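Endonuclease IV (Thermus thermophilus, PDB 3AAM) cleaves the phosphodiester backbone of damaged DNA at apurinic or apyrimidinic sites during base excision repair, as a metal-dependent TIM-barrel endonuclease with additional 3'-5' exonuclease activity. Local coordinates at residues A[133-138]-A[163-168]; A[66-71]-A[103-108]; A[116-121]-A[155-160]; A[89-94]-A[126-131]; A[195-200]-A[238-243]. All coordinates share one frame; numbering follows the deposited sequence.

Contact 1: A[133-138]-A[163-168]; sequences RPVLLV and PLQVCL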
# COMPACT_ATOMS: atom_id res chain seq x y z
N ARG A 133 -12.85 0.57 -11.23
CA ARG A 133 -12.78 0.78 -9.79
C ARG A 133 -13.25 -0.50 -9.09
O ARG A 133 -14.28 -1.07 -9.45
CB ARG A 133 -13.69 1.95 -9.41
CG ARG A 133 -13.54 2.44 -7.98
CD ARG A 133 -14.68 3.38 -7.64
NE ARG A 133 -14.55 3.96 -6.30
CZ ARG A 133 -13.71 4.95 -6.00
NH1 ARG A 133 -12.94 5.48 -6.95
NH2 ARG A 133 -13.65 5.41 -4.76
N PRO A 134 -12.50 -0.96 -8.07
CA PRO A 134 -11.26 -0.38 -7.56
C PRO A 134 -10.05 -0.69 -8.43
O PRO A 134 -10.12 -1.53 -9.33
CB PRO A 134 -11.14 -1.00 -6.18
CG PRO A 134 -11.68 -2.37 -6.41
CD PRO A 134 -12.91 -2.11 -7.24
N VAL A 135 -8.94 -0.02 -8.15
CA VAL A 135 -7.71 -0.22 -8.88
C VAL A 135 -6.74 -1.06 -8.04
O VAL A 135 -6.52 -0.77 -6.87
CB VAL A 135 -7.03 1.12 -9.21
CG1 VAL A 135 -5.70 0.87 -9.93
CG2 VAL A 135 -7.95 1.98 -10.08
N LEU A 136 -6.18 -2.10 -8.64
CA LEU A 136 -5.22 -2.96 -7.95
C LEU A 136 -3.82 -2.39 -8.13
O LEU A 136 -3.40 -2.10 -9.25
CB LEU A 136 -5.29 -4.39 -8.51
CG LEU A 136 -4.32 -5.42 -7.93
CD1 LEU A 136 -4.54 -5.59 -6.43
CD2 LEU A 136 -4.54 -6.75 -8.64
N LEU A 137 -3.11 -2.25 -7.02
CA LEU A 137 -1.76 -1.71 -7.01
C LEU A 137 -0.76 -2.78 -6.62
O LEU A 137 -1.00 -3.54 -5.68
CB LEU A 137 -1.65 -0.56 -6.00
CG LEU A 137 -2.62 0.61 -6.16
CD1 LEU A 137 -2.36 1.64 -5.08
CD2 LEU A 137 -2.46 1.21 -7.54
N VAL A 138 0.35 -2.86 -7.35
CA VAL A 138 1.39 -3.83 -7.03
C VAL A 138 2.55 -3.05 -6.44
O VAL A 138 2.94 -2.01 -6.98
CB VAL A 138 1.86 -4.62 -8.28
CG1 VAL A 138 0.73 -5.51 -8.78
CG2 VAL A 138 2.30 -3.66 -9.37
N PRO A 163 -4.92 -2.93 -16.15
CA PRO A 163 -5.39 -1.75 -15.44
C PRO A 163 -4.67 -1.62 -14.10
O PRO A 163 -5.04 -0.80 -13.27
CB PRO A 163 -6.88 -2.03 -15.27
CG PRO A 163 -6.88 -3.51 -15.03
CD PRO A 163 -5.90 -4.03 -16.07
N LEU A 164 -3.65 -2.44 -13.90
CA LEU A 164 -2.87 -2.41 -12.66
C LEU A 164 -2.04 -1.14 -12.58
O LEU A 164 -1.60 -0.61 -13.60
CB LEU A 164 -1.92 -3.61 -12.59
CG LEU A 164 -2.48 -5.03 -12.62
CD1 LEU A 164 -1.35 -6.03 -12.76
CD2 LEU A 164 -3.27 -5.28 -11.34
N GLN A 165 -1.83 -0.66 -11.37
CA GLN A 165 -0.99 0.50 -11.15
C GLN A 165 0.02 0.13 -10.08
O GLN A 165 0.04 -1.02 -9.62
CB GLN A 165 -1.82 1.72 -10.77
CG GLN A 165 -2.54 2.30 -11.99
CD GLN A 165 -3.22 3.62 -11.71
OE1 GLN A 165 -2.61 4.54 -11.18
NE2 GLN A 165 -4.50 3.72 -12.09
N VAL A 166 0.84 1.08 -9.66
CA VAL A 166 1.89 0.79 -8.70
C VAL A 166 1.87 1.54 -7.38
O VAL A 166 1.43 2.69 -7.31
CB VAL A 166 3.28 1.03 -9.38
CG1 VAL A 166 4.40 0.96 -8.35
CG2 VAL A 166 3.49 0.01 -10.48
N CYS A 167 2.33 0.86 -6.34
CA CYS A 167 2.47 1.47 -5.02
C CYS A 167 3.96 1.43 -4.71
O CYS A 167 4.57 0.37 -4.67
CB CYS A 167 1.72 0.68 -3.94
SG CYS A 167 2.12 1.26 -2.26
N LEU A 168 4.56 2.60 -4.52
CA LEU A 168 5.97 2.67 -4.20
C LEU A 168 6.18 2.55 -2.70
O LEU A 168 5.59 3.30 -1.93
CB LEU A 168 6.56 4.00 -4.66
CG LEU A 168 7.92 4.35 -4.04
CD1 LEU A 168 8.99 3.40 -4.58
CD2 LEU A 168 8.27 5.80 -4.35
O HOH W 1 -6.40 -2.55 -11.47
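L136 and L164 run alongside each other in the same direction, their CD2 methyls squeezed to 3.3 Å. L164 brings that methyl inward with CG anti to its carbonyl carbon (chi1 -60°), and it also meets CB and CG of L136. On the other face of the sheet, L137 and Q165 cross obliquely: L137 CD2 presses on Q165 CB at 3.3 Å. The extended Q165 chain runs alongside V135 CG1, which lies 3.8 Å from Q165 NE2. V138 CG2 meets V166 CG2 at 4.0 Å on the same face as the leucine pair. Between the faces the parallel backbones pair: Q165 N donates to L136 O (3.0 Å), V138 N to Q165 O (2.9 Å) and C167 N to V138 O (3.0 Å). A water that accepts from L136 N is held weakly by P163 O where the strands begin. This is the beta-alpha-beta unit 135-139, 152-159, 165-169 of the TIM barrel. V138, L164 and V166 pack against V159 of helix 152-159, L136 and L164 against L125 of helix 114-128, and strand 104-107 flanks strand 135-139 on its other edge.

Contact 2: A[66-71]-A[103-108]; sequences AVIHAS and EYVVVH. With PO4 (phosphate ion), chain C.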
# COMPACT_ATOMS: atom_id res chain seq x y z
N ALA A 66 -8.99 5.99 0.76
CA ALA A 66 -8.79 4.77 1.51
C ALA A 66 -8.10 3.71 0.66
O ALA A 66 -8.24 3.70 -0.57
CB ALA A 66 -10.11 4.24 2.02
N VAL A 67 -7.36 2.84 1.32
CA VAL A 67 -6.65 1.77 0.64
C VAL A 67 -6.85 0.48 1.41
O VAL A 67 -6.80 0.48 2.64
CB VAL A 67 -5.12 2.03 0.60
CG1 VAL A 67 -4.43 0.92 -0.15
CG2 VAL A 67 -4.83 3.38 -0.04
N ILE A 68 -7.10 -0.61 0.70
CA ILE A 68 -7.23 -1.91 1.34
C ILE A 68 -5.96 -2.68 1.00
O ILE A 68 -5.58 -2.79 -0.16
CB ILE A 68 -8.48 -2.68 0.84
CG1 ILE A 68 -9.71 -2.17 1.58
CG2 ILE A 68 -8.29 -4.18 1.05
CD1 ILE A 68 -11.03 -2.80 1.15
N HIS A 69 -5.29 -3.18 2.03
CA HIS A 69 -4.06 -3.94 1.85
C HIS A 69 -4.39 -5.43 1.87
O HIS A 69 -5.13 -5.89 2.74
CB HIS A 69 -3.06 -3.63 2.98
CG HIS A 69 -1.64 -3.94 2.63
ND1 HIS A 69 -1.22 -5.18 2.22
CD2 HIS A 69 -0.54 -3.15 2.62
CE1 HIS A 69 0.08 -5.15 1.97
NE2 HIS A 69 0.52 -3.93 2.21
N ALA A 70 -3.85 -6.18 0.92
CA ALA A 70 -4.06 -7.62 0.87
C ALA A 70 -3.16 -8.23 1.94
O ALA A 70 -2.19 -7.61 2.37
CB ALA A 70 -3.67 -8.17 -0.51
N SER A 71 -3.48 -9.45 2.37
CA SER A 71 -2.66 -10.09 3.39
C SER A 71 -1.29 -10.49 2.86
O SER A 71 -1.12 -10.68 1.66
CB SER A 71 -3.35 -11.34 3.93
OG SER A 71 -2.45 -12.08 4.75
N GLU A 103 -11.19 3.02 -3.30
CA GLU A 103 -10.61 3.09 -4.64
C GLU A 103 -9.38 2.24 -4.92
O GLU A 103 -9.12 1.93 -6.08
CB GLU A 103 -10.31 4.54 -5.00
CG GLU A 103 -9.93 4.74 -6.46
CD GLU A 103 -9.75 6.20 -6.83
OE1 GLU A 103 -10.71 6.99 -6.66
OE2 GLU A 103 -8.65 6.57 -7.30
N TYR A 104 -8.63 1.86 -3.90
CA TYR A 104 -7.41 1.08 -4.12
C TYR A 104 -7.22 -0.15 -3.24
O TYR A 104 -7.59 -0.16 -2.07
CB TYR A 104 -6.17 1.97 -3.93
CG TYR A 104 -6.08 3.14 -4.88
CD1 TYR A 104 -5.90 2.94 -6.24
CD2 TYR A 104 -6.21 4.45 -4.41
CE1 TYR A 104 -5.85 4.02 -7.12
CE2 TYR A 104 -6.16 5.53 -5.28
CZ TYR A 104 -5.98 5.31 -6.64
OH TYR A 104 -5.95 6.37 -7.51
N VAL A 105 -6.63 -1.18 -3.84
CA VAL A 105 -6.27 -2.41 -3.15
C VAL A 105 -4.80 -2.60 -3.50
O VAL A 105 -4.43 -2.54 -4.67
CB VAL A 105 -7.08 -3.64 -3.66
CG1 VAL A 105 -6.49 -4.92 -3.08
CG2 VAL A 105 -8.53 -3.50 -3.25
N VAL A 106 -3.96 -2.80 -2.49
CA VAL A 106 -2.53 -2.97 -2.73
C VAL A 106 -2.05 -4.34 -2.27
O VAL A 106 -2.47 -4.83 -1.21
CB VAL A 106 -1.72 -1.84 -2.03
CG1 VAL A 106 -1.97 -1.87 -0.53
CG2 VAL A 106 -0.24 -1.98 -2.34
N VAL A 107 -1.18 -4.95 -3.05
CA VAL A 107 -0.67 -6.28 -2.75
C VAL A 107 0.80 -6.39 -3.10
O VAL A 107 1.27 -5.71 -4.00
CB VAL A 107 -1.45 -7.35 -3.56
CG1 VAL A 107 -1.28 -7.09 -5.05
CG2 VAL A 107 -0.97 -8.75 -3.20
N HIS A 108 1.54 -7.23 -2.38
CA HIS A 108 2.93 -7.41 -2.73
C HIS A 108 2.91 -8.45 -3.86
O HIS A 108 2.02 -9.30 -3.91
CB HIS A 108 3.79 -7.85 -1.52
CG HIS A 108 3.35 -9.13 -0.87
ND1 HIS A 108 3.99 -9.64 0.25
CD2 HIS A 108 2.35 -9.99 -1.15
CE1 HIS A 108 3.40 -10.76 0.61
NE2 HIS A 108 2.40 -11.00 -0.22
P PO4 C . 3.99 -4.63 2.97
O1 PO4 C . 3.42 -5.28 4.28
O2 PO4 C . 3.28 -3.24 2.72
O3 PO4 C . 5.52 -4.41 3.12
O4 PO4 C . 3.72 -5.60 1.75
O HOH W 2 -10.77 5.55 -1.91
O HOH W 3 0.18 -8.12 0.16
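Strands 66-69 and 104-107, parallel neighbours in the TIM barrel, are joined by helix 82-100 in a beta-alpha-beta unit, and their C-terminal ends point toward the manganese site of H172, D217 and H219. Their backbones pair through I68 N to Y104 O (2.8 Å), V106 N to I68 O (2.8 Å) and A70 N to V106 O (2.9 Å). V106 is the side chain on which its neighbours converge. Its CG1, set between the backbone N and the carbonyl carbon (chi1 60°), touches V67 CG1 at 3.7 Å and lies over one face of the H69 ring, 4.0 Å from the centroid, in a CH-pi contact. The ring is gripped at both nitrogens: ND1 donates to A70 O (2.6 Å), in the carbonyl plane and on a lone pair, while NE2 donates to O2 of a phosphate ion (2.9 Å) that probably came from the crystallisation liquor. The H204 ring lies almost parallel to that of H69. A leucine in place of H69 would probably leave the phosphate without this donor and A70 O without its side-chain partner. H108 sends NE2 to V74 O. With a bond at each nitrogen and the V106 methyl over a face, the H69 imidazole is fixed in its rotation; its side chain is about 7 Å from the manganese, and the phosphate may mark where one of the DNA backbone could sit.

Contact 3: A[116-121]-A[155-160]; sequences RVKEGA and LAWLVA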
# COMPACT_ATOMS: atom_id res chain seq x y z
N ARG A 116 3.98 -15.52 -13.67
CA ARG A 116 2.98 -16.16 -12.83
C ARG A 116 2.26 -15.10 -11.99
O ARG A 116 1.05 -15.20 -11.76
CB ARG A 116 3.66 -17.19 -11.92
CG ARG A 116 2.74 -17.94 -10.97
CD ARG A 116 1.69 -18.77 -11.70
NE ARG A 116 1.18 -19.83 -10.84
CZ ARG A 116 0.19 -20.66 -11.17
NH1 ARG A 116 -0.42 -20.55 -12.34
NH2 ARG A 116 -0.19 -21.60 -10.32
N VAL A 117 3.00 -14.10 -11.55
CA VAL A 117 2.43 -13.02 -10.76
C VAL A 117 1.42 -12.23 -11.59
O VAL A 117 0.31 -11.95 -11.13
CB VAL A 117 3.54 -12.06 -10.24
CG1 VAL A 117 2.92 -10.84 -9.59
CG2 VAL A 117 4.42 -12.79 -9.23
N LYS A 118 1.80 -11.88 -12.82
CA LYS A 118 0.90 -11.14 -13.69
C LYS A 118 -0.36 -11.98 -13.92
O LYS A 118 -1.47 -11.46 -13.85
CB LYS A 118 1.59 -10.82 -15.02
CG LYS A 118 0.81 -9.85 -15.90
CD LYS A 118 1.68 -9.32 -17.03
CE LYS A 118 1.06 -8.10 -17.69
NZ LYS A 118 1.98 -7.50 -18.70
N GLU A 119 -0.17 -13.27 -14.18
CA GLU A 119 -1.31 -14.16 -14.39
C GLU A 119 -2.23 -14.12 -13.17
O GLU A 119 -3.45 -14.02 -13.30
CB GLU A 119 -0.83 -15.60 -14.64
CG GLU A 119 -1.97 -16.61 -14.67
CD GLU A 119 -1.50 -18.04 -14.83
OE1 GLU A 119 -0.39 -18.35 -14.37
OE2 GLU A 119 -2.27 -18.85 -15.39
N GLY A 120 -1.63 -14.19 -11.98
CA GLY A 120 -2.41 -14.15 -10.76
C GLY A 120 -3.17 -12.85 -10.55
O GLY A 120 -4.35 -12.86 -10.20
N ALA A 121 -2.49 -11.73 -10.75
CA ALA A 121 -3.13 -10.42 -10.59
C ALA A 121 -4.33 -10.28 -11.52
O ALA A 121 -5.40 -9.85 -11.10
CB ALA A 121 -2.12 -9.31 -10.86
N LEU A 155 8.23 -3.94 -12.64
CA LEU A 155 6.87 -3.52 -12.30
C LEU A 155 6.20 -2.93 -13.52
O LEU A 155 5.01 -3.14 -13.75
CB LEU A 155 6.88 -2.48 -11.18
CG LEU A 155 7.11 -2.97 -9.75
CD1 LEU A 155 8.50 -3.56 -9.63
CD2 LEU A 155 6.94 -1.82 -8.77
N ALA A 156 6.96 -2.17 -14.31
CA ALA A 156 6.40 -1.56 -15.51
C ALA A 156 5.89 -2.66 -16.44
O ALA A 156 4.83 -2.52 -17.06
CB ALA A 156 7.45 -0.71 -16.21
N TRP A 157 6.64 -3.75 -16.55
CA TRP A 157 6.21 -4.85 -17.41
C TRP A 157 4.98 -5.53 -16.81
O TRP A 157 4.04 -5.87 -17.53
CB TRP A 157 7.33 -5.88 -17.57
CG TRP A 157 6.83 -7.14 -18.22
CD1 TRP A 157 6.60 -7.34 -19.55
CD2 TRP A 157 6.37 -8.32 -17.55
NE1 TRP A 157 6.02 -8.57 -19.75
CE2 TRP A 157 5.86 -9.19 -18.53
CE3 TRP A 157 6.33 -8.71 -16.20
CZ2 TRP A 157 5.33 -10.44 -18.22
CZ3 TRP A 157 5.80 -9.96 -15.89
CH2 TRP A 157 5.30 -10.81 -16.89
N LEU A 158 4.99 -5.72 -15.49
CA LEU A 158 3.88 -6.36 -14.79
C LEU A 158 2.54 -5.68 -15.02
O LEU A 158 1.52 -6.35 -15.18
CB LEU A 158 4.15 -6.40 -13.28
CG LEU A 158 4.96 -7.55 -12.69
CD1 LEU A 158 5.08 -7.36 -11.19
CD2 LEU A 158 4.26 -8.88 -12.98
N VAL A 159 2.54 -4.35 -15.04
CA VAL A 159 1.30 -3.60 -15.23
C VAL A 159 1.00 -3.24 -16.68
O VAL A 159 -0.09 -2.76 -16.99
CB VAL A 159 1.30 -2.31 -14.38
CG1 VAL A 159 1.60 -2.64 -12.93
CG2 VAL A 159 2.32 -1.31 -14.93
N ALA A 160 1.95 -3.49 -17.58
CA ALA A 160 1.74 -3.19 -18.99
C ALA A 160 0.56 -3.96 -19.56
O ALA A 160 0.42 -5.16 -19.32
CB ALA A 160 3.01 -3.51 -19.78
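W157 and K118 join two outer helices of the TIM barrel, 114-128 and 152-159, whose segment axes approach to 10.1 Å at 41°. The W157 ring lies over the lysine chain: CD of K118 sits 4.2 Å from the six-membered centroid, and NZ lies above the five-membered ring in a cation-pi contact. Next along, L158 turns its CD2 between the two helices, meeting K118 CB at 3.9 Å and V117 CG1 at 4.1 Å. L158 O is buried against K118 CE and has no hydrogen-bond partner. A160, just past the helix, offers its carbonyl to the ammonium. The lysine reaches that far because its chain is fully extended, with CG anti to the backbone N (chi1 -171°). K118 NZ donates to both W157 O and A160 O at 2.9 Å, beside the last turn of helix 152-159. A methionine at K118 would probably leave A160 O without this donor, W157 O with one of its two donors lost, and the indole face without its cation. The donor that W157 O has besides the lysine is A160 N, at 3.2 Å.

Contact 4: A[89-94]-A[126-131]; sequences SLADDL and RLAGVR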
# COMPACT_ATOMS: atom_id res chain seq x y z
N SER A 89 -8.17 -15.02 -2.47
CA SER A 89 -8.13 -14.07 -1.36
C SER A 89 -8.05 -12.63 -1.87
O SER A 89 -8.72 -11.74 -1.34
CB SER A 89 -6.94 -14.37 -0.45
OG SER A 89 -6.87 -13.44 0.62
N LEU A 90 -7.24 -12.41 -2.91
CA LEU A 90 -7.10 -11.08 -3.47
C LEU A 90 -8.41 -10.65 -4.14
O LEU A 90 -8.77 -9.47 -4.11
CB LEU A 90 -5.94 -11.02 -4.48
CG LEU A 90 -5.65 -9.65 -5.10
CD1 LEU A 90 -5.37 -8.62 -4.01
CD2 LEU A 90 -4.46 -9.76 -6.03
N ALA A 91 -9.12 -11.60 -4.74
CA ALA A 91 -10.39 -11.30 -5.38
C ALA A 91 -11.36 -10.82 -4.31
O ALA A 91 -12.15 -9.90 -4.53
CB ALA A 91 -10.94 -12.53 -6.08
N ASP A 92 -11.29 -11.44 -3.13
CA ASP A 92 -12.14 -11.05 -2.02
C ASP A 92 -11.83 -9.61 -1.61
O ASP A 92 -12.74 -8.82 -1.38
CB ASP A 92 -11.94 -11.99 -0.82
CG ASP A 92 -12.59 -11.47 0.45
OD1 ASP A 92 -13.84 -11.39 0.51
OD2 ASP A 92 -11.85 -11.14 1.40
N ASP A 93 -10.55 -9.28 -1.53
CA ASP A 93 -10.15 -7.92 -1.17
C ASP A 93 -10.75 -6.92 -2.15
O ASP A 93 -11.26 -5.87 -1.75
CB ASP A 93 -8.63 -7.74 -1.18
CG ASP A 93 -7.93 -8.51 -0.07
OD1 ASP A 93 -8.49 -8.62 1.04
OD2 ASP A 93 -6.80 -8.99 -0.31
N LEU A 94 -10.68 -7.24 -3.44
CA LEU A 94 -11.21 -6.35 -4.47
C LEU A 94 -12.73 -6.21 -4.40
O LEU A 94 -13.26 -5.12 -4.59
CB LEU A 94 -10.79 -6.87 -5.85
CG LEU A 94 -9.29 -6.78 -6.15
CD1 LEU A 94 -8.94 -7.66 -7.34
CD2 LEU A 94 -8.91 -5.34 -6.40
N ARG A 126 -10.36 -10.53 -12.68
CA ARG A 126 -11.44 -11.16 -13.43
C ARG A 126 -12.45 -11.82 -12.49
O ARG A 126 -13.66 -11.66 -12.66
CB ARG A 126 -10.88 -12.18 -14.41
CG ARG A 126 -11.89 -12.65 -15.44
CD ARG A 126 -11.22 -13.44 -16.55
NE ARG A 126 -12.17 -13.77 -17.61
CZ ARG A 126 -12.79 -12.87 -18.37
NH1 ARG A 126 -12.57 -11.58 -18.19
NH2 ARG A 126 -13.63 -13.27 -19.31
N LEU A 127 -11.96 -12.56 -11.50
CA LEU A 127 -12.85 -13.20 -10.55
C LEU A 127 -13.71 -12.17 -9.84
O LEU A 127 -14.90 -12.40 -9.61
CB LEU A 127 -12.05 -14.00 -9.52
CG LEU A 127 -11.43 -15.33 -9.96
CD1 LEU A 127 -10.70 -15.97 -8.80
CD2 LEU A 127 -12.54 -16.24 -10.46
N ALA A 128 -13.11 -11.04 -9.49
CA ALA A 128 -13.84 -9.99 -8.78
C ALA A 128 -14.74 -9.18 -9.70
O ALA A 128 -15.55 -8.38 -9.23
CB ALA A 128 -12.85 -9.07 -8.07
N GLY A 129 -14.62 -9.40 -11.00
CA GLY A 129 -15.43 -8.66 -11.95
C GLY A 129 -15.23 -7.17 -11.76
O GLY A 129 -16.16 -6.38 -11.91
N VAL A 130 -14.01 -6.79 -11.42
CA VAL A 130 -13.68 -5.39 -11.19
C VAL A 130 -13.59 -4.60 -12.49
O VAL A 130 -13.07 -5.08 -13.50
CB VAL A 130 -12.33 -5.25 -10.45
CG1 VAL A 130 -11.97 -3.79 -10.26
CG2 VAL A 130 -12.41 -5.95 -9.10
N ARG A 131 -14.12 -3.38 -12.46
CA ARG A 131 -14.07 -2.50 -13.61
C ARG A 131 -12.94 -1.49 -13.41
O ARG A 131 -11.85 -1.85 -12.99
CB ARG A 131 -15.41 -1.78 -13.81
CG ARG A 131 -16.49 -2.66 -14.42
CD ARG A 131 -15.88 -3.62 -15.45
NE ARG A 131 -14.90 -2.92 -16.29
CZ ARG A 131 -13.92 -3.53 -16.95
NH1 ARG A 131 -13.77 -4.84 -16.88
NH2 ARG A 131 -13.06 -2.80 -17.66
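V130 holds CG1 anti to its backbone N (chi1 178°), which leaves CG2 beside that N and directed at L94, where it meets CB at 3.7 Å. The same L94 CB also touches the methyl of A128, 3.7 Å away. One turn earlier, A91 faces the end of helix 114-128: its CB touches L127 CB at 3.9 Å, while A91 O lies 3.7 Å from A128 CB. Two alanines at the nearest point let the backbones come together, with A91 CA and A128 CA 5.0 Å apart. The chain can turn from A128 to V130 because G129, with positive phi (57°), ends helix 114-128 in a Schellman motif, bonding back to R126 O through its N (3.0 Å). In the TIM barrel the contact joins the adjacent outer helices 82-100 and 114-128 away from the metal site. On the barrel side, L94 reaches V105 of strand 104-107 and L125 of helix 114-128. On another side of helix 82-100, D92 and D93 each form a salt bridge with K36. The meeting surfaces are methyl and methylene groups with one backbone carbonyl beside them, so the two segments hold together by van der Waals contact and hydrophobic burial, and small side chains set how closely they approach.

Contact 5: A[195-200]-A[238-243]; sequences VGLERV and PRLKDR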
# COMPACT_ATOMS: atom_id res chain seq x y z
N VAL A 195 8.22 3.33 -14.77
CA VAL A 195 6.78 3.13 -14.61
C VAL A 195 5.94 4.32 -15.01
O VAL A 195 4.91 4.18 -15.68
CB VAL A 195 6.47 2.76 -13.13
CG1 VAL A 195 4.97 2.74 -12.89
CG2 VAL A 195 7.07 1.40 -12.81
N GLY A 196 6.39 5.51 -14.60
CA GLY A 196 5.65 6.72 -14.88
C GLY A 196 4.91 7.05 -13.60
O GLY A 196 4.06 6.29 -13.16
N LEU A 197 5.25 8.19 -13.00
CA LEU A 197 4.62 8.57 -11.74
C LEU A 197 3.11 8.75 -11.80
O LEU A 197 2.44 8.74 -10.76
CB LEU A 197 5.28 9.84 -11.20
CG LEU A 197 6.74 9.63 -10.79
CD1 LEU A 197 7.35 10.94 -10.31
CD2 LEU A 197 6.82 8.58 -9.68
N GLU A 198 2.55 8.90 -13.00
CA GLU A 198 1.10 9.06 -13.10
C GLU A 198 0.40 7.76 -12.70
O GLU A 198 -0.80 7.76 -12.41
CB GLU A 198 0.69 9.48 -14.51
CG GLU A 198 1.04 8.49 -15.62
CD GLU A 198 2.53 8.38 -15.87
OE1 GLU A 198 3.21 9.43 -15.94
OE2 GLU A 198 3.02 7.24 -16.00
N ARG A 199 1.15 6.67 -12.68
CA ARG A 199 0.61 5.37 -12.32
C ARG A 199 1.05 4.93 -10.92
O ARG A 199 1.09 3.74 -10.63
CB ARG A 199 1.03 4.31 -13.35
CG ARG A 199 0.80 4.73 -14.79
CD ARG A 199 -0.66 5.07 -15.08
NE ARG A 199 -1.52 3.88 -15.08
CZ ARG A 199 -2.79 3.89 -15.47
NH1 ARG A 199 -3.36 5.01 -15.89
NH2 ARG A 199 -3.50 2.76 -15.44
N VAL A 200 1.40 5.89 -10.08
CA VAL A 200 1.81 5.60 -8.70
C VAL A 200 0.95 6.47 -7.78
O VAL A 200 1.40 7.49 -7.26
CB VAL A 200 3.29 5.95 -8.46
CG1 VAL A 200 3.71 5.47 -7.08
CG2 VAL A 200 4.16 5.31 -9.53
N PRO A 238 7.42 17.72 -5.57
CA PRO A 238 6.30 18.35 -6.28
C PRO A 238 5.50 17.42 -7.19
O PRO A 238 4.32 17.66 -7.44
CB PRO A 238 6.99 19.47 -7.05
CG PRO A 238 8.11 19.86 -6.14
CD PRO A 238 8.65 18.51 -5.73
N ARG A 239 6.14 16.38 -7.70
CA ARG A 239 5.46 15.45 -8.59
C ARG A 239 4.46 14.55 -7.86
O ARG A 239 3.60 13.93 -8.49
CB ARG A 239 6.48 14.58 -9.33
CG ARG A 239 7.37 15.36 -10.28
CD ARG A 239 8.55 14.53 -10.76
NE ARG A 239 9.52 14.29 -9.69
CZ ARG A 239 10.69 13.67 -9.87
NH1 ARG A 239 11.04 13.24 -11.07
NH2 ARG A 239 11.51 13.51 -8.84
N LEU A 240 4.58 14.48 -6.54
CA LEU A 240 3.71 13.62 -5.74
C LEU A 240 2.78 14.40 -4.82
O LEU A 240 2.14 13.82 -3.95
CB LEU A 240 4.55 12.67 -4.89
CG LEU A 240 5.59 11.83 -5.63
CD1 LEU A 240 6.37 11.01 -4.61
CD2 LEU A 240 4.91 10.92 -6.64
N LYS A 241 2.71 15.71 -5.02
CA LYS A 241 1.89 16.55 -4.15
C LYS A 241 0.42 16.16 -4.03
O LYS A 241 -0.22 16.48 -3.03
CB LYS A 241 1.99 18.02 -4.59
CG LYS A 241 1.42 18.30 -5.96
CD LYS A 241 1.70 19.74 -6.35
CE LYS A 241 1.21 20.04 -7.75
NZ LYS A 241 1.52 21.45 -8.14
N ASP A 242 -0.12 15.46 -5.02
CA ASP A 242 -1.52 15.06 -4.98
C ASP A 242 -1.71 13.56 -4.74
O ASP A 242 -2.77 13.01 -5.03
CB ASP A 242 -2.22 15.44 -6.29
CG ASP A 242 -2.16 16.93 -6.57
OD1 ASP A 242 -2.62 17.72 -5.72
OD2 ASP A 242 -1.64 17.32 -7.65
N ARG A 243 -0.69 12.91 -4.20
CA ARG A 243 -0.77 11.48 -3.96
C ARG A 243 -1.11 11.15 -2.51
O ARG A 243 -1.21 12.04 -1.66
CB ARG A 243 0.54 10.79 -4.35
CG ARG A 243 1.04 11.10 -5.75
CD ARG A 243 0.00 10.83 -6.83
NE ARG A 243 0.55 11.13 -8.15
CZ ARG A 243 -0.17 11.43 -9.22
NH1 ARG A 243 -1.49 11.48 -9.14
NH2 ARG A 243 0.43 11.70 -10.37
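L197 and R239 cross with the leucine methyl over one face of the guanidinium: CD1 lies 3.8 Å from R239 CD and 4.0 Å from R239 NE. The leucine has CG anti to its carbonyl carbon (chi1 -66°) and is extended beyond it, which carries CD1 across to the arginine; its other methyl, CD2, meets L240 CD2 at 4.3 Å. R239 bends at chi3 (-70°), and its head is fixed by salt bridges to D189 and D237. Both segments are loops at the N-terminal ends of the barrel strands: the first leads into strand 202-208, the second into strand 244-247. A type I beta turn from L240 to R243, closed by R243 N to L240 O at 3.0 Å, sets up the second arginine. R243 bends early, at chi2 (-54°), and folds back along the first loop: CD comes to 3.6 Å from V200 O, and NH2 lies 3.6 Å from L197 O and 3.9 Å from E198 CA.

Contacts 1 and 2 are adjacent parallel strand pairs of the barrel sheet, their centres 8 Å apart; L137 N probably bonds to V105 O, and R133 NH1 forms a salt bridge with E103 OE1 at 2.7 Å. Contacts 3 and 4 share helix 114-128; contact 3 meets contact 1 through V159 on V138, and contact 4 meets contact 2 through L94 CD2 on V105 CG2. Contact 5 continues the barrel from contact 1, with a probable bond from V166 N to R199 O, but lies about 25 Å, centre to centre, from contact 4. Contact 2 comes nearest the metal, the H69 side chain about 7 Å from the manganese bound by H172, D217 and H219; the C167 side chain of contact 1 is about 10 Å away.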